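PDB 6JU4: tyrosinase from Aspergillus oryzae, which probably oxidises L-tyrosine and L-dopa to L-dopaquinone with molecular oxygen at a dinuclear copper centre, a step in melanin biosynthesis. Local coordinates for residues Leu168-Leu173 with Leu263-His268. Numbering follows the deposited sequence.
Sequences LRLPIL and LALNEH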
loop_
_atom_site.group_PDB
_atom_site.type_symbol
_atom_site.label_atom_id
_atom_site.label_comp_id
_atom_site.label_asym_id
_atom_site.label_seq_id
_atom_site.Cartn_x
_atom_site.Cartn_y
_atom_site.Cartn_z
ATOM N N LEU B 168 9.196 10.182 -11.525
ATOM C CA LEU B 168 8.530 9.162 -12.338
ATOM C C LEU B 168 7.400 8.540 -11.533
ATOM O O LEU B 168 7.531 8.452 -10.309
ATOM C CB LEU B 168 9.581 8.121 -12.731
ATOM C CG LEU B 168 10.803 8.673 -13.462
ATOM C CD1 LEU B 168 11.721 7.543 -13.948
ATOM C CD2 LEU B 168 10.360 9.529 -14.637
ATOM N N ARG B 169 6.296 8.133 -12.153
ATOM C CA ARG B 169 5.219 7.530 -11.370
ATOM C C ARG B 169 4.430 6.502 -12.166
ATOM O O ARG B 169 4.341 6.621 -13.386
ATOM C CB ARG B 169 4.201 8.600 -10.935
ATOM C CG ARG B 169 4.730 9.635 -9.959
ATOM C CD ARG B 169 3.603 10.559 -9.524
ATOM N NE ARG B 169 4.047 11.505 -8.500
ATOM C CZ ARG B 169 3.326 12.516 -8.041
ATOM N NH1 ARG B 169 2.118 12.750 -8.547
ATOM N NH2 ARG B 169 3.799 13.309 -7.088
ATOM N N LEU B 170 3.832 5.565 -11.441
ATOM C CA LEU B 170 2.778 4.734 -12.037
ATOM C C LEU B 170 1.633 5.613 -12.519
ATOM O O LEU B 170 1.413 6.705 -11.974
ATOM C CB LEU B 170 2.300 3.750 -10.980
ATOM C CG LEU B 170 3.073 2.447 -10.776
ATOM C CD1 LEU B 170 4.553 2.660 -10.549
ATOM C CD2 LEU B 170 2.433 1.736 -9.580
ATOM N N PRO B 171 0.871 5.169 -13.517
ATOM C CA PRO B 171 -0.241 5.990 -14.010
ATOM C C PRO B 171 -1.231 6.343 -12.914
ATOM O O PRO B 171 -1.532 5.516 -12.049
ATOM C CB PRO B 171 -0.948 5.083 -15.018
ATOM C CG PRO B 171 0.091 4.096 -15.423
ATOM C CD PRO B 171 1.014 3.893 -14.257
ATOM N N ILE B 172 -1.802 7.543 -13.009
ATOM C CA ILE B 172 -2.853 7.941 -12.072
ATOM C C ILE B 172 -3.911 6.861 -11.935
ATOM O O ILE B 172 -4.311 6.439 -10.856
ATOM C CB ILE B 172 -3.522 9.245 -12.546
ATOM C CG1 ILE B 172 -2.517 10.406 -12.597
ATOM C CG2 ILE B 172 -4.709 9.598 -11.660
ATOM C CD1 ILE B 172 -3.018 11.598 -13.393
ATOM N N LEU B 173 -4.386 6.394 -13.096
ATOM C CA LEU B 173 -5.496 5.449 -13.106
ATOM C C LEU B 173 -5.169 4.137 -12.414
ATOM O O LEU B 173 -6.048 3.521 -11.809
ATOM C CB LEU B 173 -5.880 5.124 -14.557
ATOM C CG LEU B 173 -7.194 5.709 -15.021
ATOM C CD1 LEU B 173 -7.459 5.320 -16.469
ATOM C CD2 LEU B 173 -8.375 5.280 -14.150
ATOM N N LEU B 263 8.578 4.665 -5.579
ATOM C CA LEU B 263 9.920 4.845 -5.009
ATOM C C LEU B 263 10.926 4.043 -5.812
ATOM O O LEU B 263 11.999 4.551 -6.152
ATOM C CB LEU B 263 9.913 4.412 -3.537
ATOM C CG LEU B 263 11.276 4.422 -2.824
ATOM C CD1 LEU B 263 11.864 5.827 -2.835
ATOM C CD2 LEU B 263 11.146 3.895 -1.402
ATOM N N ALA B 264 10.596 2.776 -6.091
ATOM C CA ALA B 264 11.531 1.939 -6.852
ATOM C C ALA B 264 11.776 2.517 -8.236
ATOM O O ALA B 264 12.914 2.495 -8.705
ATOM C CB ALA B 264 11.014 0.508 -6.914
ATOM N N LEU B 265 10.704 3.006 -8.862
ATOM C CA LEU B 265 10.813 3.576 -10.216
ATOM C C LEU B 265 11.763 4.761 -10.273
ATOM O O LEU B 265 12.327 5.015 -11.345
ATOM C CB LEU B 265 9.424 3.973 -10.711
ATOM C CG LEU B 265 9.166 4.009 -12.202
ATOM C CD1 LEU B 265 9.121 2.573 -12.745
ATOM C CD2 LEU B 265 7.903 4.801 -12.501
ATOM N N ASN B 266 11.920 5.444 -9.149
ATOM C CA ASN B 266 12.799 6.609 -9.048
ATOM C C ASN B 266 14.171 6.253 -8.505
ATOM O O ASN B 266 14.925 7.110 -8.021
ATOM C CB ASN B 266 12.123 7.697 -8.190
ATOM C CG ASN B 266 11.055 8.412 -9.003
ATOM O OD1 ASN B 266 11.362 9.282 -9.825
ATOM N ND2 ASN B 266 9.800 8.019 -8.791
ATOM N N GLU B 267 14.580 4.991 -8.662
ATOM C CA GLU B 267 15.921 4.564 -8.264
ATOM C C GLU B 267 16.990 5.460 -8.871
ATOM O O GLU B 267 16.941 5.846 -10.039
ATOM C CB GLU B 267 16.173 3.121 -8.719
ATOM C CG GLU B 267 17.473 2.528 -8.156
ATOM C CD GLU B 267 17.370 1.017 -8.090
ATOM O OE1 GLU B 267 16.823 0.463 -7.112
ATOM O OE2 GLU B 267 17.836 0.373 -9.045
ATOM N N HIS B 268 17.952 5.829 -8.031
ATOM C CA HIS B 268 19.112 6.604 -8.449
ATOM C C HIS B 268 20.227 6.326 -7.450
ATOM O O HIS B 268 19.996 5.667 -6.421
ATOM C CB HIS B 268 18.762 8.088 -8.535
ATOM C CG HIS B 268 18.255 8.688 -7.272
ATOM N ND1 HIS B 268 18.993 8.749 -6.112
ATOM C CD2 HIS B 268 17.054 9.294 -7.001
ATOM C CE1 HIS B 268 18.261 9.340 -5.169
ATOM N NE2 HIS B 268 17.094 9.679 -5.682
#
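The carboxamide of Asn266 meets the backbone of Leu168 nearly in its own plane, bonding to both N and O, while CB and CG of Leu168 lie over one face, CB 3.6 Å from Asn266 OD1. Leu168 N, 2.9 Å from Asn266 OD1, approaches in the plane of the side-chain carbonyl, where a lone pair points. In return Asn266 ND2 donates to Leu168 O at 2.8 Å, tilted 25° from the carbonyl plane of Leu168. Two such bonds fix the rotation of the amide, and ND2 also donates to Asn262 O one turn back in the helix. The leucines meet on one side of the amide plane. CD2 of Leu265 reaches 3.7 Å from Leu168 CB and also lies against Arg169 N, carried there by CG standing anti to the backbone N (chi1 -154°). Leu168 CD1 sets a methyl against the backbone carbonyl Leu265 O. Both segments belong to the tyrosinase common central domain, but the Leu265 side chain is about 13 Å from a bound copper ion, outside the metal site. Asn266 follows the last turn of helix 258-265, and the loop passes this end, where Asn262 OD1 takes up Leu170 N. Leu283 of helix 282-292 packs on Leu168 and Leu265. Helix 26-31 borders the loop at Pro171 to Leu173.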